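Local coordinates for beta-N-acetylglucosaminidase-like protein Glycoside hydrolase family 20 (PDB 6YHH) that probably hydrolyses beta-linked N-acetylhexosamine units, such as the N-acetylglucosamine of chitin fragments, as a glycoside hydrolase of family 20, at residues Q77-K82 with K102-A107; E274-I279 with G543-Q548; A399-Y404 with A437-R442. All coordinates share one frame; numbering follows the deposited sequence.

Contact 1 of 3, residues Q77-K82 with K102-A107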
ATOM      1  N   GLN A  77      32.977  -0.819   2.733  1.00 13.46           N
ATOM      2  CA  GLN A  77      33.542  -1.668   1.645  1.00 13.92           C
ATOM      3  C   GLN A  77      32.876  -2.998   1.668  1.00 13.89           C
ATOM      4  O   GLN A  77      32.764  -3.595   2.746  1.00 15.61           O
ATOM      5  CB  GLN A  77      35.033  -1.932   1.899  1.00 16.32           C
ATOM      6  CG  GLN A  77      35.857  -0.690   1.852  1.00 19.54           C
ATOM      7  CD  GLN A  77      35.983  -0.157   0.434  1.00 18.62           C
ATOM      8  OE1 GLN A  77      36.000  -0.928  -0.560  1.00 17.65           O
ATOM      9  NE2 GLN A  77      36.049   1.206   0.325  1.00 23.27           N
ATOM     10  N   ILE A  78      32.429  -3.419   0.500  1.00 14.13           N
ATOM     11  CA  ILE A  78      31.765  -4.644   0.297  1.00 14.61           C
ATOM     12  C   ILE A  78      32.560  -5.428  -0.756  1.00 15.42           C
ATOM     13  O   ILE A  78      32.618  -5.034  -1.907  1.00 17.03           O
ATOM     14  CB  ILE A  78      30.333  -4.419  -0.209  1.00 14.73           C
ATOM     15  CG1 ILE A  78      29.538  -3.488   0.730  1.00 17.67           C
ATOM     16  CG2 ILE A  78      29.655  -5.738  -0.413  1.00 15.08           C
ATOM     17  CD1 ILE A  78      28.238  -3.104   0.105  1.00 17.85           C
ATOM     18  N   ASN A  79      33.111  -6.569  -0.320  1.00 15.65           N
ATOM     19  CA  ASN A  79      33.959  -7.419  -1.183  1.00 17.10           C
ATOM     20  C   ASN A  79      33.246  -8.768  -1.356  1.00 15.71           C
ATOM     21  O   ASN A  79      32.898  -9.416  -0.349  1.00 15.81           O
ATOM     22  CB  ASN A  79      35.293  -7.710  -0.548  1.00 20.21           C
ATOM     23  CG  ASN A  79      36.049  -6.474  -0.102  1.00 28.50           C
ATOM     24  OD1 ASN A  79      36.422  -6.319   1.092  1.00 37.14           O
ATOM     25  ND2 ASN A  79      36.302  -5.582  -1.046  1.00 30.14           N
ATOM     26  N   CYS A  80      33.002  -9.158  -2.589  1.00 14.11           N
ATOM     27  CA  CYS A  80      32.424 -10.416  -2.945  1.00 13.82           C
ATOM     28  C   CYS A  80      33.365 -11.253  -3.812  1.00 14.69           C
ATOM     29  O   CYS A  80      33.786 -10.752  -4.873  1.00 14.83           O
ATOM     30  CB  CYS A  80      31.146 -10.290  -3.740  1.00 14.67           C
ATOM     31  SG  CYS A  80      29.879  -9.312  -2.846  1.00 15.16           S
ATOM     32  N   THR A  81      33.578 -12.519  -3.473  1.00 13.77           N
ATOM     33  CA  THR A  81      34.600 -13.307  -4.196  1.00 15.91           C
ATOM     34  C   THR A  81      34.109 -13.725  -5.549  1.00 15.22           C
ATOM     35  O   THR A  81      34.855 -13.599  -6.546  1.00 16.88           O
ATOM     36  CB  THR A  81      35.094 -14.497  -3.337  1.00 18.27           C
ATOM     37  OG1 THR A  81      35.584 -13.993  -2.086  1.00 17.28           O
ATOM     38  CG2 THR A  81      36.203 -15.276  -4.085  1.00 20.98           C
ATOM     39  N   LYS A  82      32.847 -14.161  -5.660  1.00 15.35           N
ATOM     40  CA  LYS A  82      32.290 -14.738  -6.883  1.00 15.57           C
ATOM     41  C   LYS A  82      30.796 -14.392  -7.022  1.00 14.68           C
ATOM     42  O   LYS A  82      30.226 -13.739  -6.143  1.00 15.04           O
ATOM     43  CB  LYS A  82      32.442 -16.310  -6.906  1.00 18.51           C
ATOM     44  CG  LYS A  82      31.618 -17.024  -5.825  1.00 20.81           C
ATOM     45  CD  LYS A  82      31.574 -18.560  -5.972  1.00 25.07           C
ATOM     46  N   LYS A 102      35.824   2.533   9.591  1.00 15.75           N
ATOM     47  CA  LYS A 102      35.642   1.785   8.405  1.00 16.18           C
ATOM     48  C   LYS A 102      34.830   0.550   8.678  1.00 15.48           C
ATOM     49  O   LYS A 102      35.020  -0.113   9.706  1.00 16.18           O
ATOM     50  CB  LYS A 102      37.028   1.341   7.893  1.00 20.18           C
ATOM     51  CG  LYS A 102      37.051   0.411   6.705  1.00 25.88           C
ATOM     52  CD  LYS A 102      36.763   1.130   5.405  1.00 32.72           C
ATOM     53  CE  LYS A 102      38.005   1.472   4.612  1.00 37.76           C
ATOM     54  NZ  LYS A 102      37.845   2.761   3.905  1.00 40.15           N
ATOM     55  N   ILE A 103      33.983   0.198   7.728  1.00 14.23           N
ATOM     56  CA  ILE A 103      33.125  -1.012   7.837  1.00 14.01           C
ATOM     57  C   ILE A 103      33.369  -1.882   6.612  1.00 13.74           C
ATOM     58  O   ILE A 103      33.414  -1.387   5.502  1.00 14.75           O
ATOM     59  CB  ILE A 103      31.612  -0.657   7.901  1.00 13.96           C
ATOM     60  CG1 ILE A 103      31.311   0.328   9.016  1.00 14.02           C
ATOM     61  CG2 ILE A 103      30.726  -1.919   8.000  1.00 14.34           C
ATOM     62  CD1 ILE A 103      29.911   0.887   9.026  1.00 15.41           C
ATOM     63  N   THR A 104      33.554  -3.217   6.815  1.00 14.44           N
ATOM     64  CA  THR A 104      33.788  -4.096   5.721  1.00 14.16           C
ATOM     65  C   THR A 104      32.857  -5.307   5.774  1.00 12.99           C
ATOM     66  O   THR A 104      32.700  -5.931   6.819  1.00 13.64           O
ATOM     67  CB  THR A 104      35.272  -4.611   5.768  1.00 18.83           C
ATOM     68  OG1 THR A 104      36.131  -3.479   5.811  1.00 20.63           O
ATOM     69  CG2 THR A 104      35.614  -5.326   4.447  1.00 20.74           C
ATOM     70  N   ILE A 105      32.231  -5.591   4.664  1.00 12.79           N
ATOM     71  CA  ILE A 105      31.516  -6.808   4.447  1.00 13.39           C
ATOM     72  C   ILE A 105      32.280  -7.635   3.490  1.00 15.16           C
ATOM     73  O   ILE A 105      32.545  -7.219   2.369  1.00 16.79           O
ATOM     74  CB  ILE A 105      30.058  -6.523   3.887  1.00 14.14           C
ATOM     75  CG1 ILE A 105      29.238  -5.840   4.966  1.00 15.18           C
ATOM     76  CG2 ILE A 105      29.364  -7.804   3.451  1.00 14.28           C
ATOM     77  CD1 ILE A 105      27.870  -5.360   4.474  1.00 14.93           C
ATOM     78  N   ASN A 106      32.632  -8.828   3.910  1.00 13.44           N
ATOM     79  CA  ASN A 106      33.323  -9.786   3.060  1.00 14.63           C
ATOM     80  C   ASN A 106      32.420 -10.976   2.896  1.00 12.26           C
ATOM     81  O   ASN A 106      31.951 -11.497   3.885  1.00 14.11           O
ATOM     82  CB  ASN A 106      34.602 -10.240   3.773  1.00 16.89           C
ATOM     83  CG  ASN A 106      35.722  -9.206   3.718  1.00 19.93           C
ATOM     84  OD1 ASN A 106      36.352  -8.897   4.707  1.00 28.88           O
ATOM     85  ND2 ASN A 106      35.950  -8.704   2.591  1.00 22.47           N
ATOM     86  N   ALA A 107      32.210 -11.430   1.678  1.00 11.18           N
ATOM     87  CA  ALA A 107      31.392 -12.581   1.442  1.00 12.07           C
ATOM     88  C   ALA A 107      31.835 -13.377   0.287  1.00 13.52           C
ATOM     89  O   ALA A 107      32.344 -12.868  -0.676  1.00 13.86           O
ATOM     90  CB  ALA A 107      29.922 -12.201   1.258  1.00 12.23           C
TER

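Contact 2 of 3, residues E274-I279 with G543-Q548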
ATOM      1  N   GLU A 274     -14.853 -22.307  -6.318  1.00 10.65           N
ATOM      2  CA  GLU A 274     -15.327 -22.434  -4.984  1.00  9.68           C
ATOM      3  C   GLU A 274     -15.230 -21.084  -4.212  1.00  9.50           C
ATOM      4  O   GLU A 274     -14.239 -20.420  -4.290  1.00  9.15           O
ATOM      5  CB  GLU A 274     -14.537 -23.491  -4.270  1.00 11.83           C
ATOM      6  CG  GLU A 274     -14.961 -23.770  -2.890  1.00 13.33           C
ATOM      7  CD  GLU A 274     -16.426 -24.221  -2.836  1.00 15.35           C
ATOM      8  OE1 GLU A 274     -16.955 -25.000  -3.666  1.00 14.75           O
ATOM      9  OE2 GLU A 274     -17.053 -23.630  -2.002  1.00 14.43           O
ATOM     10  N   ARG A 275     -16.310 -20.745  -3.483  1.00  9.82           N
ATOM     11  CA  ARG A 275     -16.395 -19.459  -2.770  1.00 10.32           C
ATOM     12  C   ARG A 275     -16.147 -19.641  -1.265  1.00 10.37           C
ATOM     13  O   ARG A 275     -15.958 -18.612  -0.552  1.00  9.87           O
ATOM     14  CB  ARG A 275     -17.748 -18.777  -2.991  1.00 11.09           C
ATOM     15  CG  ARG A 275     -18.084 -18.548  -4.465  1.00 10.23           C
ATOM     16  CD  ARG A 275     -16.977 -17.806  -5.158  1.00 10.64           C
ATOM     17  NE  ARG A 275     -17.332 -17.493  -6.530  1.00 11.37           N
ATOM     18  CZ  ARG A 275     -16.490 -16.885  -7.347  1.00 11.68           C
ATOM     19  NH1 ARG A 275     -15.317 -16.579  -6.939  1.00 12.15           N
ATOM     20  NH2 ARG A 275     -16.833 -16.678  -8.634  1.00 12.40           N
ATOM     21  N   ASN A 276     -16.257 -20.853  -0.783  1.00  9.65           N
ATOM     22  CA  ASN A 276     -16.086 -21.167   0.656  1.00 10.08           C
ATOM     23  C   ASN A 276     -14.707 -21.769   0.872  1.00  9.78           C
ATOM     24  O   ASN A 276     -13.976 -22.072  -0.057  1.00 10.11           O
ATOM     25  CB  ASN A 276     -17.115 -22.228   1.077  1.00 11.10           C
ATOM     26  CG  ASN A 276     -18.510 -21.658   1.142  1.00 15.32           C
ATOM     27  OD1 ASN A 276     -18.698 -20.493   1.309  1.00 16.94           O
ATOM     28  ND2 ASN A 276     -19.468 -22.487   1.041  1.00 19.78           N
ATOM     29  N   ALA A 277     -14.324 -21.920   2.139  1.00 10.42           N
ATOM     30  CA  ALA A 277     -13.158 -22.640   2.524  1.00 10.69           C
ATOM     31  C   ALA A 277     -13.477 -24.090   2.785  1.00 12.44           C
ATOM     32  O   ALA A 277     -14.635 -24.435   3.120  1.00 11.62           O
ATOM     33  CB  ALA A 277     -12.609 -22.027   3.806  1.00 11.12           C
ATOM     34  N   GLY A 278     -12.443 -24.927   2.721  1.00 11.67           N
ATOM     35  CA  GLY A 278     -12.648 -26.346   3.060  1.00 14.21           C
ATOM     36  C   GLY A 278     -11.902 -27.292   2.130  1.00 11.41           C
ATOM     37  O   GLY A 278     -10.967 -26.910   1.482  1.00 10.32           O
ATOM     38  N   ILE A 279     -12.253 -28.555   2.270  1.00 10.00           N
ATOM     39  CA  ILE A 279     -11.712 -29.635   1.474  1.00 11.06           C
ATOM     40  C   ILE A 279     -12.808 -30.063   0.558  1.00 12.17           C
ATOM     41  O   ILE A 279     -13.921 -30.441   1.050  1.00 14.39           O
ATOM     42  CB  ILE A 279     -11.250 -30.833   2.338  1.00 11.28           C
ATOM     43  CG1 ILE A 279     -10.215 -30.383   3.349  1.00 13.10           C
ATOM     44  CG2 ILE A 279     -10.684 -31.883   1.399  1.00 12.46           C
ATOM     45  CD1 ILE A 279      -9.820 -31.424   4.398  1.00 14.73           C
ATOM     46  N   GLY A 543     -16.657 -24.460   9.855  1.00  9.59           N
ATOM     47  CA  GLY A 543     -17.130 -25.243   8.722  1.00 10.68           C
ATOM     48  C   GLY A 543     -16.766 -24.700   7.382  1.00 11.09           C
ATOM     49  O   GLY A 543     -17.239 -25.248   6.327  1.00 10.98           O
ATOM     50  N   GLY A 544     -16.049 -23.570   7.358  1.00  9.04           N
ATOM     51  CA  GLY A 544     -15.674 -22.982   6.064  1.00 10.06           C
ATOM     52  C   GLY A 544     -16.752 -22.178   5.401  1.00 10.09           C
ATOM     53  O   GLY A 544     -16.489 -21.567   4.355  1.00 11.64           O
ATOM     54  N   THR A 545     -17.942 -22.055   6.004  1.00 11.65           N
ATOM     55  CA  THR A 545     -19.109 -21.453   5.395  1.00 13.00           C
ATOM     56  C   THR A 545     -19.499 -20.113   6.015  1.00 12.00           C
ATOM     57  O   THR A 545     -20.451 -19.474   5.537  1.00 13.21           O
ATOM     58  CB  THR A 545     -20.297 -22.421   5.429  1.00 14.16           C
ATOM     59  OG1 THR A 545     -20.574 -22.729   6.795  1.00 16.74           O
ATOM     60  CG2 THR A 545     -19.872 -23.692   4.628  1.00 18.13           C
ATOM     61  N   GLU A 546     -18.838 -19.685   7.080  1.00 10.83           N
ATOM     62  CA  GLU A 546     -19.151 -18.404   7.687  1.00 10.58           C
ATOM     63  C   GLU A 546     -18.600 -17.204   6.960  1.00 11.17           C
ATOM     64  O   GLU A 546     -19.152 -16.062   7.102  1.00 12.20           O
ATOM     65  CB  GLU A 546     -18.669 -18.374   9.143  1.00 11.62           C
ATOM     66  CG  GLU A 546     -19.449 -19.387   9.990  1.00 12.66           C
ATOM     67  CD  GLU A 546     -19.127 -19.304  11.463  1.00 13.52           C
ATOM     68  OE1 GLU A 546     -17.992 -19.094  11.837  1.00 13.10           O
ATOM     69  OE2 GLU A 546     -20.041 -19.407  12.363  1.00 17.99           O
ATOM     70  N   TYR A 547     -17.467 -17.409   6.263  1.00  9.82           N
ATOM     71  CA  TYR A 547     -16.884 -16.346   5.426  1.00  9.76           C
ATOM     72  C   TYR A 547     -16.655 -16.949   4.041  1.00 11.41           C
ATOM     73  O   TYR A 547     -16.087 -18.035   3.919  1.00 12.23           O
ATOM     74  CB  TYR A 547     -15.524 -15.981   5.913  1.00  8.86           C
ATOM     75  CG  TYR A 547     -15.435 -15.307   7.317  1.00  8.04           C
ATOM     76  CD1 TYR A 547     -15.540 -16.046   8.487  1.00  8.02           C
ATOM     77  CD2 TYR A 547     -15.277 -13.963   7.435  1.00  7.09           C
ATOM     78  CE1 TYR A 547     -15.451 -15.461   9.732  1.00  7.58           C
ATOM     79  CE2 TYR A 547     -15.197 -13.364   8.683  1.00  7.48           C
ATOM     80  CZ  TYR A 547     -15.254 -14.091   9.815  1.00  7.65           C
ATOM     81  OH  TYR A 547     -15.069 -13.479  11.085  1.00  8.02           O
ATOM     82  N   GLN A 548     -17.030 -16.195   3.030  1.00 10.77           N
ATOM     83  CA  GLN A 548     -16.694 -16.496   1.689  1.00  9.93           C
ATOM     84  C   GLN A 548     -15.455 -15.735   1.261  1.00  9.75           C
ATOM     85  O   GLN A 548     -14.982 -14.851   1.935  1.00  8.07           O
ATOM     86  CB  GLN A 548     -17.857 -16.073   0.759  1.00 10.38           C
ATOM     87  CG  GLN A 548     -19.010 -17.088   0.840  1.00 11.18           C
ATOM     88  CD  GLN A 548     -19.685 -17.119   2.174  1.00 12.27           C
ATOM     89  OE1 GLN A 548     -20.172 -16.080   2.675  1.00 15.11           O
ATOM     90  NE2 GLN A 548     -19.611 -18.247   2.829  1.00 12.88           N
TER
HETATM   91  O   HOH W   1     -16.608 -25.888   3.590  1.00 20.29           O

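Contact 3 of 3, residues A399-Y404 with A437-R442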
ATOM      1  N   ALA A 399      10.102 -39.593   5.776  1.00 13.70           N
ATOM      2  CA  ALA A 399      10.575 -39.327   4.464  1.00 13.44           C
ATOM      3  C   ALA A 399      12.092 -39.314   4.400  1.00 13.80           C
ATOM      4  O   ALA A 399      12.678 -39.884   3.485  1.00 14.74           O
ATOM      5  CB  ALA A 399      10.058 -37.963   3.974  1.00 14.39           C
ATOM      6  N   VAL A 400      12.749 -38.696   5.357  1.00 12.72           N
ATOM      7  CA  VAL A 400      14.236 -38.616   5.239  1.00 14.30           C
ATOM      8  C   VAL A 400      14.842 -40.006   5.490  1.00 14.64           C
ATOM      9  O   VAL A 400      15.830 -40.313   4.829  1.00 16.22           O
ATOM     10  CB  VAL A 400      14.910 -37.561   6.118  1.00 15.18           C
ATOM     11  CG1 VAL A 400      14.452 -36.168   5.639  1.00 16.24           C
ATOM     12  CG2 VAL A 400      14.724 -37.754   7.608  1.00 17.68           C
ATOM     13  N   LYS A 401      14.221 -40.780   6.387  1.00 16.03           N
ATOM     14  CA  LYS A 401      14.703 -42.200   6.583  1.00 18.38           C
ATOM     15  C   LYS A 401      14.551 -43.034   5.319  1.00 17.78           C
ATOM     16  O   LYS A 401      15.365 -43.980   5.055  1.00 17.79           O
ATOM     17  CB  LYS A 401      14.109 -42.876   7.800  1.00 19.90           C
ATOM     18  CG  LYS A 401      14.604 -42.219   9.067  1.00 22.85           C
ATOM     19  CD  LYS A 401      14.053 -42.886  10.312  1.00 29.25           C
ATOM     20  CE  LYS A 401      14.829 -42.382  11.521  1.00 34.11           C
ATOM     21  NZ  LYS A 401      14.516 -43.230  12.697  1.00 36.63           N
ATOM     22  N   LYS A 402      13.525 -42.758   4.529  1.00 16.96           N
ATOM     23  CA  LYS A 402      13.334 -43.481   3.281  1.00 17.36           C
ATOM     24  C   LYS A 402      14.119 -42.973   2.106  1.00 16.05           C
ATOM     25  O   LYS A 402      14.019 -43.505   0.998  1.00 16.62           O
ATOM     26  CB  LYS A 402      11.853 -43.542   2.905  1.00 19.47           C
ATOM     27  CG  LYS A 402      11.004 -44.402   3.799  1.00 21.97           C
ATOM     28  CD  LYS A 402       9.542 -44.320   3.327  1.00 28.96           C
ATOM     29  CE  LYS A 402       8.478 -44.515   4.374  1.00 34.81           C
ATOM     30  NZ  LYS A 402       8.416 -45.869   4.891  1.00 38.42           N
ATOM     31  N   GLY A 403      14.817 -41.867   2.258  1.00 13.79           N
ATOM     32  CA  GLY A 403      15.671 -41.373   1.230  1.00 14.79           C
ATOM     33  C   GLY A 403      15.317 -40.101   0.480  1.00 14.92           C
ATOM     34  O   GLY A 403      15.978 -39.777  -0.519  1.00 14.19           O
ATOM     35  N   TYR A 404      14.299 -39.375   0.990  1.00 14.15           N
ATOM     36  CA  TYR A 404      13.723 -38.206   0.322  1.00 12.30           C
ATOM     37  C   TYR A 404      14.109 -36.911   1.006  1.00 12.03           C
ATOM     38  O   TYR A 404      14.082 -36.791   2.232  1.00 12.60           O
ATOM     39  CB  TYR A 404      12.203 -38.294   0.298  1.00 12.07           C
ATOM     40  CG  TYR A 404      11.639 -39.489  -0.387  1.00 12.66           C
ATOM     41  CD1 TYR A 404      11.471 -40.685   0.295  1.00 14.04           C
ATOM     42  CD2 TYR A 404      11.257 -39.448  -1.743  1.00 13.05           C
ATOM     43  CE1 TYR A 404      10.971 -41.809  -0.333  1.00 14.13           C
ATOM     44  CE2 TYR A 404      10.709 -40.559  -2.365  1.00 13.34           C
ATOM     45  CZ  TYR A 404      10.603 -41.730  -1.654  1.00 14.38           C
ATOM     46  OH  TYR A 404      10.085 -42.830  -2.331  1.00 15.42           O
ATOM     47  N   ALA A 437      23.828 -38.846   9.653  1.00 27.26           N
ATOM     48  CA  ALA A 437      24.258 -37.565   9.097  1.00 30.04           C
ATOM     49  C   ALA A 437      23.671 -37.396   7.691  1.00 27.92           C
ATOM     50  O   ALA A 437      23.308 -36.250   7.291  1.00 27.39           O
ATOM     51  CB  ALA A 437      25.758 -37.434   9.056  1.00 31.83           C
ATOM     52  N   GLU A 438      23.566 -38.516   6.954  1.00 24.27           N
ATOM     53  CA  GLU A 438      22.996 -38.522   5.604  1.00 24.01           C
ATOM     54  C   GLU A 438      21.494 -38.077   5.710  1.00 22.35           C
ATOM     55  O   GLU A 438      21.034 -37.341   4.881  1.00 21.78           O
ATOM     56  CB  GLU A 438      23.049 -39.938   4.942  1.00 26.82           C
ATOM     57  N   GLU A 439      20.788 -38.573   6.715  1.00 20.93           N
ATOM     58  CA  GLU A 439      19.363 -38.253   6.922  1.00 20.66           C
ATOM     59  C   GLU A 439      19.186 -36.817   7.328  1.00 22.34           C
ATOM     60  O   GLU A 439      18.350 -36.132   6.750  1.00 17.46           O
ATOM     61  CB  GLU A 439      18.730 -39.168   7.975  1.00 21.43           C
ATOM     62  CG  GLU A 439      18.524 -40.576   7.406  1.00 22.08           C
ATOM     63  CD  GLU A 439      18.453 -41.725   8.454  1.00 24.99           C
ATOM     64  OE1 GLU A 439      18.504 -41.472   9.658  1.00 25.06           O
ATOM     65  OE2 GLU A 439      18.317 -42.883   8.024  1.00 24.56           O
ATOM     66  N   LYS A 440      19.977 -36.316   8.294  1.00 19.63           N
ATOM     67  CA  LYS A 440      19.955 -34.876   8.594  1.00 20.74           C
ATOM     68  C   LYS A 440      20.148 -33.998   7.416  1.00 18.43           C
ATOM     69  O   LYS A 440      19.477 -32.961   7.298  1.00 17.41           O
ATOM     70  CB  LYS A 440      20.990 -34.464   9.634  1.00 23.14           C
ATOM     71  CG  LYS A 440      20.617 -35.052  10.981  1.00 28.55           C
ATOM     72  CD  LYS A 440      21.634 -34.652  12.039  1.00 34.96           C
ATOM     73  CE  LYS A 440      21.421 -35.408  13.328  1.00 38.49           C
ATOM     74  NZ  LYS A 440      22.260 -34.810  14.398  1.00 40.00           N
ATOM     75  N   ALA A 441      21.029 -34.370   6.492  1.00 16.53           N
ATOM     76  CA  ALA A 441      21.330 -33.501   5.387  1.00 17.43           C
ATOM     77  C   ALA A 441      20.182 -33.441   4.389  1.00 14.11           C
ATOM     78  O   ALA A 441      20.166 -32.558   3.565  1.00 17.54           O
ATOM     79  CB  ALA A 441      22.565 -33.985   4.647  1.00 18.45           C
ATOM     80  N   ARG A 442      19.258 -34.378   4.482  1.00 14.27           N
ATOM     81  CA  ARG A 442      18.038 -34.369   3.653  1.00 13.82           C
ATOM     82  C   ARG A 442      17.016 -33.345   4.154  1.00 12.21           C
ATOM     83  O   ARG A 442      16.054 -33.126   3.450  1.00 12.83           O
ATOM     84  CB  ARG A 442      17.387 -35.754   3.639  1.00 14.20           C
ATOM     85  CG  ARG A 442      18.157 -36.748   2.757  1.00 17.61           C
ATOM     86  CD  ARG A 442      17.552 -38.148   2.771  1.00 18.94           C
ATOM     87  NE  ARG A 442      18.588 -39.041   2.246  1.00 21.45           N
ATOM     88  CZ  ARG A 442      19.004 -40.174   2.822  1.00 22.03           C
ATOM     89  NH1 ARG A 442      18.468 -40.723   3.912  1.00 21.35           N
ATOM     90  NH2 ARG A 442      20.043 -40.783   2.250  1.00 26.60           N
TER
HETATM   91  O   HOH W   2      18.453 -43.450   5.331  1.00 32.17           O

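Contact 1 of 3, residues Q77-K82 with K102-A107
Q77 and I105 are joined through I105 N to Q77 O at 2.8 Å, one of a run of backbone bonds that hold strands 77-80 and 102-107 parallel, their axes 14° apart. Q77 N gives to I103 O, N79 N to I105 O at 2.8 Å, and A107 N to N79 O. Beyond the last paired residue, where the chain turns a corner at T81, T81 N still reaches A107 O at 3.1 Å. CA-H groups add to the grip on the same acceptors: T104 CA lies 3.2 Å from Q77 O.

On the face that carries Q77, N79, T104 and N106, the N79 and N106 amides lie side by side and nearly coplanar, 19° apart. N106 ND2 gives a weak, bent bond to N79 OD1 (2.9 Å), and T104 CG2 approaches the same oxygen at 3.6 Å. N79 CG is anti to its carbonyl carbon (chi1 -53°), which swings the amide alongside its neighbour. Q77 CG rests against the bent aliphatic chain of K102, 4.1 Å from CD, while the polar ends turn to other partners: Q77 OE1 to N32, and Q77 NE2 and K102 NZ both to A74 O.

I78, C80, I105 and A107 line the other face, where helix 110-123 packs A113 and L117 against it. Strand 31-35, helix 40-56 and strand 76-80 form a beta-alpha-beta unit, and strand 102-107 extends its parallel part by one strand; such a mixed, helix-backed sheet is that of the N-terminal alpha/beta domain of family 20 enzymes.

Contact 2 of 3, residues E274-I279 with G543-Q548
N276 and Q548 run alongside each other with their amide ends at the same side, in a loop-on-loop contact that ties the (beta/alpha)8-barrel domain to a loop from late in the chain. Their amides are turned 68° against each other, so the meeting is not a flat pairing: N276 OD1 lies close to the Q548 amide plane and takes a nearly straight bond (169°) from NE2 at 2.9 Å, the donor being tilted out of the N276 carbonyl plane. The other N-H of NE2 goes to T545 O at 3.1 Å, coming from above that carbonyl. A bend at chi2 (67°) folds the Q548 chain back so that one nitrogen serves both loops, while Q548 CB sits 3.4 Å from R275 O. Replacing Q548 by a leucine would probably leave N276 OD1 and T545 O without this shared donor and let the N276 amide turn.

The amide nitrogen of N276, ND2, lies 3.8 Å from the methyl T545 CG2. E274 OE2, two residues earlier in the same loop, accepts from N276 N and ties down its backbone. R275 leads away from the contact to a salt bridge with D204 and packs on F64 of the second subunit; Y547 meets F59 of that subunit. The side chain of A277 is about 10 Å from that of E317, the predicted proton donor, so the contact borders the active-site region.

The backbones are joined by A277 N to G544 O at 3.1 Å. G544, at positive phi, brings its CA within 3.4 Å of A277 O, where a beta carbon would clash.

Contact 3 of 3, residues A399-Y404 with A437-R442
R442 makes the direct hydrogen bond of this contact: its NH1 gives to V400 O at 2.8 Å, slightly out of the guanidinium plane. V400 O also accepts from G403 N, so two donors grip this carbonyl in the last turn of helix 394-401. There the chain leaves the helix by a Schellman motif with G403 at positive phi.

A water in the guanidinium plane extends the polar link, accepting from R442 NH1 and donating to K401 O and, at 2.8 Å, to E439 OE2. The opposite charges of K401 and E439 do not meet; K401 NZ turns to A433 O and E439 OE1 to S436 N.

Packing fills in the rest. G403 CA lies 3.6 Å over one face of the R442 guanidinium, offset toward its rim, and E438 O lies over the opposite face. R442, extended from CG to NE, runs antiparallel to the V400 side chain, its CB 3.6 Å from V400 CG1. The K401 chain runs obliquely over the E439 carboxylate, CG 3.9 Å from OE2.

Helix 394-401 joins parallel strands 379-382 and 406-408, and helix 437-441 leads into strand 443-450, so this is neighbouring-helix packing on the outer layer of a (beta/alpha)8 barrel.

In the fold
The three contacts sit in different parts of the chain and do not touch. Contact 1 belongs to the N-terminal alpha/beta domain and is held mainly by backbone bonds, buried on its helix-covered face and more open on its amide face. Contacts 2 and 3 both involve the barrel domain, and contact 3 falls within the long loop that contact 2 closes, their centres about 37 Å apart. Contact 3 joins helices outside the barrel strands through one arginine and a water. Contact 2 has no regular structure: side-chain amides and glycines join two loops beside the second subunit and nearer the predicted proton donor. All three are partly buried.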